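Local coordinates for nucleoprotein (Rift valley fever virus, PDB 3OV9) that encapsidates the viral genomic RNA, shielding it from nucleases, and assembles into ring-shaped hexamers that build the nucleocapsid, at residues A[55-60]-A[90-95]; A[151-156]-A[164-169]. All blocks are in the same frame, centred on the assembly; numbering follows the deposited sequence.

Contact 1 (A[55-60]-A[90-95])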
loop_
_atom_site.group_PDB
_atom_site.type_symbol
_atom_site.label_atom_id
_atom_site.label_comp_id
_atom_site.label_asym_id
_atom_site.label_seq_id
_atom_site.Cartn_x
_atom_site.Cartn_y
_atom_site.Cartn_z
ATOM N N LYS A 55 -39.863 19.328 -9.793
ATOM C CA LYS A 55 -39.287 19.523 -11.123
ATOM C C LYS A 55 -37.893 20.142 -11.022
ATOM O O LYS A 55 -36.961 19.691 -11.692
ATOM C CB LYS A 55 -40.203 20.380 -12.000
ATOM C CG LYS A 55 -41.494 19.684 -12.431
ATOM C CD LYS A 55 -42.246 20.482 -13.495
ATOM C CE LYS A 55 -42.933 21.708 -12.920
ATOM N NZ LYS A 55 -43.351 22.663 -13.985
ATOM N N LYS A 56 -37.755 21.156 -10.166
ATOM C CA LYS A 56 -36.458 21.791 -9.905
ATOM C C LYS A 56 -35.448 20.771 -9.399
ATOM O O LYS A 56 -34.310 20.734 -9.862
ATOM C CB LYS A 56 -36.584 22.908 -8.865
ATOM C CG LYS A 56 -37.296 24.150 -9.341
ATOM C CD LYS A 56 -37.083 25.294 -8.366
ATOM C CE LYS A 56 -38.041 26.437 -8.632
ATOM N NZ LYS A 56 -37.871 27.529 -7.634
ATOM N N MET A 57 -35.881 19.942 -8.449
ATOM C CA MET A 57 -35.016 18.931 -7.852
ATOM C C MET A 57 -34.584 17.858 -8.854
ATOM O O MET A 57 -33.474 17.333 -8.762
ATOM C CB MET A 57 -35.673 18.311 -6.610
ATOM C CG MET A 57 -35.634 19.232 -5.391
ATOM S SD MET A 57 -36.279 18.515 -3.860
ATOM C CE MET A 57 -38.038 18.732 -4.104
ATOM N N ILE A 58 -35.455 17.546 -9.813
ATOM C CA ILE A 58 -35.119 16.596 -10.874
ATOM C C ILE A 58 -34.065 17.187 -11.823
ATOM O O ILE A 58 -33.086 16.516 -12.160
ATOM C CB ILE A 58 -36.381 16.097 -11.634
ATOM C CG1 ILE A 58 -37.243 15.236 -10.699
ATOM C CG2 ILE A 58 -35.991 15.294 -12.884
ATOM C CD1 ILE A 58 -38.653 14.964 -11.200
ATOM N N VAL A 59 -34.257 18.442 -12.224
ATOM C CA VAL A 59 -33.259 19.152 -13.043
ATOM C C VAL A 59 -31.918 19.202 -12.308
ATOM O O VAL A 59 -30.861 18.951 -12.899
ATOM C CB VAL A 59 -33.743 20.575 -13.434
ATOM C CG1 VAL A 59 -32.635 21.368 -14.144
ATOM C CG2 VAL A 59 -34.972 20.491 -14.320
ATOM N N LEU A 60 -31.983 19.494 -11.011
ATOM C CA LEU A 60 -30.822 19.502 -10.132
ATOM C C LEU A 60 -30.118 18.140 -10.092
ATOM O O LEU A 60 -28.898 18.060 -10.240
ATOM C CB LEU A 60 -31.261 19.929 -8.727
ATOM C CG LEU A 60 -30.311 20.625 -7.759
ATOM C CD1 LEU A 60 -29.578 21.794 -8.407
ATOM C CD2 LEU A 60 -31.087 21.091 -6.535
ATOM N N TYR A 90 -37.203 20.405 2.487
ATOM C CA TYR A 90 -37.431 18.984 2.194
ATOM C C TYR A 90 -36.482 18.044 2.942
ATOM O O TYR A 90 -36.525 16.822 2.746
ATOM C CB TYR A 90 -37.377 18.737 0.679
ATOM C CG TYR A 90 -38.493 19.423 -0.074
ATOM C CD1 TYR A 90 -39.732 18.807 -0.236
ATOM C CD2 TYR A 90 -38.317 20.700 -0.613
ATOM C CE1 TYR A 90 -40.765 19.436 -0.917
ATOM C CE2 TYR A 90 -39.342 21.339 -1.294
ATOM C CZ TYR A 90 -40.565 20.703 -1.444
ATOM O OH TYR A 90 -41.582 21.335 -2.117
ATOM N N LYS A 91 -35.641 18.626 3.801
ATOM C CA LYS A 91 -34.665 17.895 4.628
ATOM C C LYS A 91 -33.784 16.946 3.810
ATOM O O LYS A 91 -33.543 15.799 4.197
ATOM C CB LYS A 91 -35.357 17.170 5.798
ATOM C CG LYS A 91 -36.333 18.031 6.615
ATOM C CD LYS A 91 -35.706 19.325 7.159
ATOM C CE LYS A 91 -34.944 19.106 8.458
ATOM N NZ LYS A 91 -34.318 20.370 8.950
ATOM N N LEU A 92 -33.293 17.454 2.680
ATOM C CA LEU A 92 -32.546 16.653 1.712
ATOM C C LEU A 92 -31.236 16.098 2.259
ATOM O O LEU A 92 -30.499 16.789 2.973
ATOM C CB LEU A 92 -32.285 17.459 0.431
ATOM C CG LEU A 92 -33.489 17.909 -0.403
ATOM C CD1 LEU A 92 -33.042 18.862 -1.506
ATOM C CD2 LEU A 92 -34.245 16.723 -0.993
ATOM N N LYS A 93 -30.965 14.842 1.920
ATOM C CA LYS A 93 -29.730 14.166 2.301
ATOM C C LYS A 93 -28.976 13.689 1.058
ATOM O O LYS A 93 -29.479 13.808 -0.066
ATOM C CB LYS A 93 -30.028 12.975 3.223
ATOM C CG LYS A 93 -30.807 13.308 4.498
ATOM C CD LYS A 93 -29.976 14.122 5.490
ATOM C CE LYS A 93 -30.690 14.284 6.828
ATOM N NZ LYS A 93 -31.964 15.053 6.719
ATOM N N GLU A 94 -27.769 13.165 1.273
ATOM C CA GLU A 94 -26.947 12.600 0.202
ATOM C C GLU A 94 -26.957 11.074 0.263
ATOM O O GLU A 94 -27.339 10.489 1.280
ATOM C CB GLU A 94 -25.509 13.120 0.304
ATOM C CG GLU A 94 -25.382 14.620 0.115
ATOM C CD GLU A 94 -23.977 15.138 0.348
ATOM O OE1 GLU A 94 -23.086 14.325 0.673
ATOM O OE2 GLU A 94 -23.765 16.362 0.209
ATOM N N GLY A 95 -26.535 10.436 -0.830
ATOM C CA GLY A 95 -26.380 8.981 -0.892
ATOM C C GLY A 95 -27.644 8.167 -0.695
ATOM O O GLY A 95 -28.668 8.436 -1.328
#
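M57 reaches out from helix 50-63, in the region essential for oligomerization, and sets its methyl squarely over the ring of Y90, the last residue of helix 77-90. CE of M57 stands 3.9 Å from the centroid of the Y90 ring, only 5° off its normal, a CH-pi contact over the centre of the face. The sulfur sits higher and off to one side, SD of M57 being 4.8 Å from the Y90 centroid, so this is a Met-aromatic contact in which the methyl does the close touching. A bend at the last torsion (chi3 -81°) turns CE onto the ring while SD of M57 stays against L92, 3.9 Å from its CD2 and 4.0 Å from its CD1. Behind this first shell, L42 of helix 35-46 packs on both M57 and Y90, and L104 of helix 104-110 on both M57 and L92. The hydroxyl of Y90 hydrogen-bonds D53 on the helix that carries M57. K91, just past the helix end, has positive phi, and the next residue, L92, points its side chain back toward M57. No polar pair forms between the two segments, so the buried join rests on packing; the slightly positive methyl next to sulfur probably favours the ring's electron-rich face.

Contact 2 (A[151-156]-A[164-169])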
loop_
_atom_site.group_PDB
_atom_site.type_symbol
_atom_site.label_atom_id
_atom_site.label_comp_id
_atom_site.label_asym_id
_atom_site.label_seq_id
_atom_site.Cartn_x
_atom_site.Cartn_y
_atom_site.Cartn_z
ATOM N N GLY A 151 -37.754 2.195 -13.726
ATOM C CA GLY A 151 -39.121 2.198 -13.189
ATOM C C GLY A 151 -40.218 2.363 -14.231
ATOM O O GLY A 151 -41.404 2.370 -13.894
ATOM N N MET A 152 -39.823 2.508 -15.494
ATOM C CA MET A 152 -40.767 2.620 -16.607
ATOM C C MET A 152 -40.865 1.324 -17.405
ATOM O O MET A 152 -41.667 1.216 -18.340
ATOM C CB MET A 152 -40.368 3.771 -17.539
ATOM C CG MET A 152 -40.489 5.160 -16.936
ATOM S SD MET A 152 -42.185 5.751 -16.821
ATOM C CE MET A 152 -42.606 5.275 -15.142
ATOM N N VAL A 153 -40.049 0.343 -17.031
ATOM C CA VAL A 153 -39.965 -0.913 -17.769
ATOM C C VAL A 153 -41.056 -1.874 -17.295
ATOM O O VAL A 153 -41.227 -2.084 -16.095
ATOM C CB VAL A 153 -38.555 -1.559 -17.639
ATOM C CG1 VAL A 153 -38.472 -2.844 -18.443
ATOM C CG2 VAL A 153 -37.475 -0.588 -18.102
ATOM N N ASP A 154 -41.798 -2.423 -18.254
ATOM C CA ASP A 154 -42.841 -3.416 -17.998
ATOM C C ASP A 154 -42.238 -4.824 -18.035
ATOM O O ASP A 154 -41.887 -5.315 -19.110
ATOM C CB ASP A 154 -43.954 -3.269 -19.045
ATOM C CG ASP A 154 -45.055 -4.320 -18.908
ATOM O OD1 ASP A 154 -45.035 -5.113 -17.943
ATOM O OD2 ASP A 154 -45.946 -4.349 -19.782
ATOM N N PRO A 155 -42.129 -5.488 -16.863
ATOM C CA PRO A 155 -41.501 -6.814 -16.788
ATOM C C PRO A 155 -42.337 -7.936 -17.410
ATOM O O PRO A 155 -41.867 -9.074 -17.496
ATOM C CB PRO A 155 -41.341 -7.041 -15.281
ATOM C CG PRO A 155 -42.432 -6.246 -14.668
ATOM C CD PRO A 155 -42.588 -5.026 -15.539
ATOM N N SER A 156 -43.558 -7.615 -17.833
ATOM C CA SER A 156 -44.437 -8.586 -18.485
ATOM C C SER A 156 -44.294 -8.592 -20.013
ATOM O O SER A 156 -44.957 -9.372 -20.700
ATOM C CB SER A 156 -45.900 -8.362 -18.076
ATOM O OG SER A 156 -46.468 -7.249 -18.742
ATOM N N ALA A 164 -34.093 -6.704 -24.807
ATOM C CA ALA A 164 -33.635 -5.627 -25.691
ATOM C C ALA A 164 -33.722 -4.261 -25.015
ATOM O O ALA A 164 -32.784 -3.464 -25.098
ATOM C CB ALA A 164 -34.423 -5.631 -26.996
ATOM N N ILE A 165 -34.848 -3.999 -24.350
ATOM C CA ILE A 165 -35.059 -2.746 -23.616
ATOM C C ILE A 165 -33.993 -2.564 -22.534
ATOM O O ILE A 165 -33.402 -1.488 -22.413
ATOM C CB ILE A 165 -36.497 -2.671 -23.004
ATOM C CG1 ILE A 165 -37.551 -2.421 -24.095
ATOM C CG2 ILE A 165 -36.589 -1.619 -21.884
ATOM C CD1 ILE A 165 -37.579 -1.004 -24.678
ATOM N N LEU A 166 -33.743 -3.627 -21.771
ATOM C CA LEU A 166 -32.786 -3.583 -20.666
ATOM C C LEU A 166 -31.334 -3.510 -21.134
ATOM O O LEU A 166 -30.544 -2.763 -20.560
ATOM C CB LEU A 166 -33.001 -4.753 -19.699
ATOM C CG LEU A 166 -34.296 -4.707 -18.874
ATOM C CD1 LEU A 166 -34.411 -5.928 -17.975
ATOM C CD2 LEU A 166 -34.401 -3.423 -18.052
ATOM N N ASP A 167 -30.996 -4.266 -22.179
ATOM C CA ASP A 167 -29.658 -4.209 -22.777
ATOM C C ASP A 167 -29.365 -2.809 -23.323
ATOM O O ASP A 167 -28.282 -2.265 -23.092
ATOM C CB ASP A 167 -29.498 -5.257 -23.887
ATOM C CG ASP A 167 -29.354 -6.682 -23.352
ATOM O OD1 ASP A 167 -29.150 -6.873 -22.133
ATOM O OD2 ASP A 167 -29.435 -7.622 -24.170
ATOM N N ALA A 168 -30.337 -2.231 -24.034
ATOM C CA ALA A 168 -30.219 -0.870 -24.566
ATOM C C ALA A 168 -29.988 0.154 -23.453
ATOM O O ALA A 168 -29.118 1.016 -23.570
ATOM C CB ALA A 168 -31.454 -0.499 -25.383
ATOM N N HIS A 169 -30.771 0.044 -22.380
ATOM C CA HIS A 169 -30.633 0.898 -21.197
ATOM C C HIS A 169 -29.277 0.684 -20.519
ATOM O O HIS A 169 -28.653 1.640 -20.052
ATOM C CB HIS A 169 -31.792 0.625 -20.223
ATOM C CG HIS A 169 -31.695 1.355 -18.914
ATOM N ND1 HIS A 169 -31.540 2.722 -18.825
ATOM C CD2 HIS A 169 -31.766 0.903 -17.640
ATOM C CE1 HIS A 169 -31.504 3.079 -17.554
ATOM N NE2 HIS A 169 -31.639 1.993 -16.812
#
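The loop leading into helix 159-180 lies against the second turn of that helix through V153, whose two methyls meet I165 and L166. The side chains of V153 and I165 run past each other in opposite directions: CG2 of I165 is 4.0 Å from CG2 of V153 and 4.1 Å from its CG1. L166 comes in at a slant, its CD2 lying 4.1 Å from CG1 of V153. Because CG2 of I165 is set anti to the backbone N (chi1 -73° for the CG1 branch), this short branch rather than the longer one faces the valine. V153 thus rests on two consecutive helix residues, and V204 of helix 189-204 packs on both V153 and L166. This is local packing of a loop on the helix it precedes in an all-helical fold. Just past V153 the chain makes an Asx turn: OD1 of D154 accepts a hydrogen bond from the backbone N of S156 at 2.9 Å, from well above the carboxylate plane, and another from the hydroxyl, with OG of S156 2.7 Å from OD1 of D154. Both donors approach from the same face, the hydroxyl on the syn side and nearer the plane. R215 of helix 211-220 forms a salt bridge to the other oxygen, OD2, which probably favours the charged carboxylate, and R214 of that helix hydrogen-bonds the carbonyl O of V153.

How the contacts relate
Contact 1 and contact 2 follow one another along the chain, contact 1 being complete before contact 2 begins, and they lie on opposite sides of its centre. Their centres are about 25 Å apart and their nearest atoms about 11 Å, so they do not meet. They share no helix: contact 1 joins helix 50-63 to the end of helix 77-90 and the loop that follows, whereas contact 2 lays a later loop on helix 159-180 in another part of the bundle. Residues 55-60 lie in the region essential for oligomerization, and K56, V59 and L60 pack on a second subunit; in contact 2, M152 of the loop packs on R8 of another subunit.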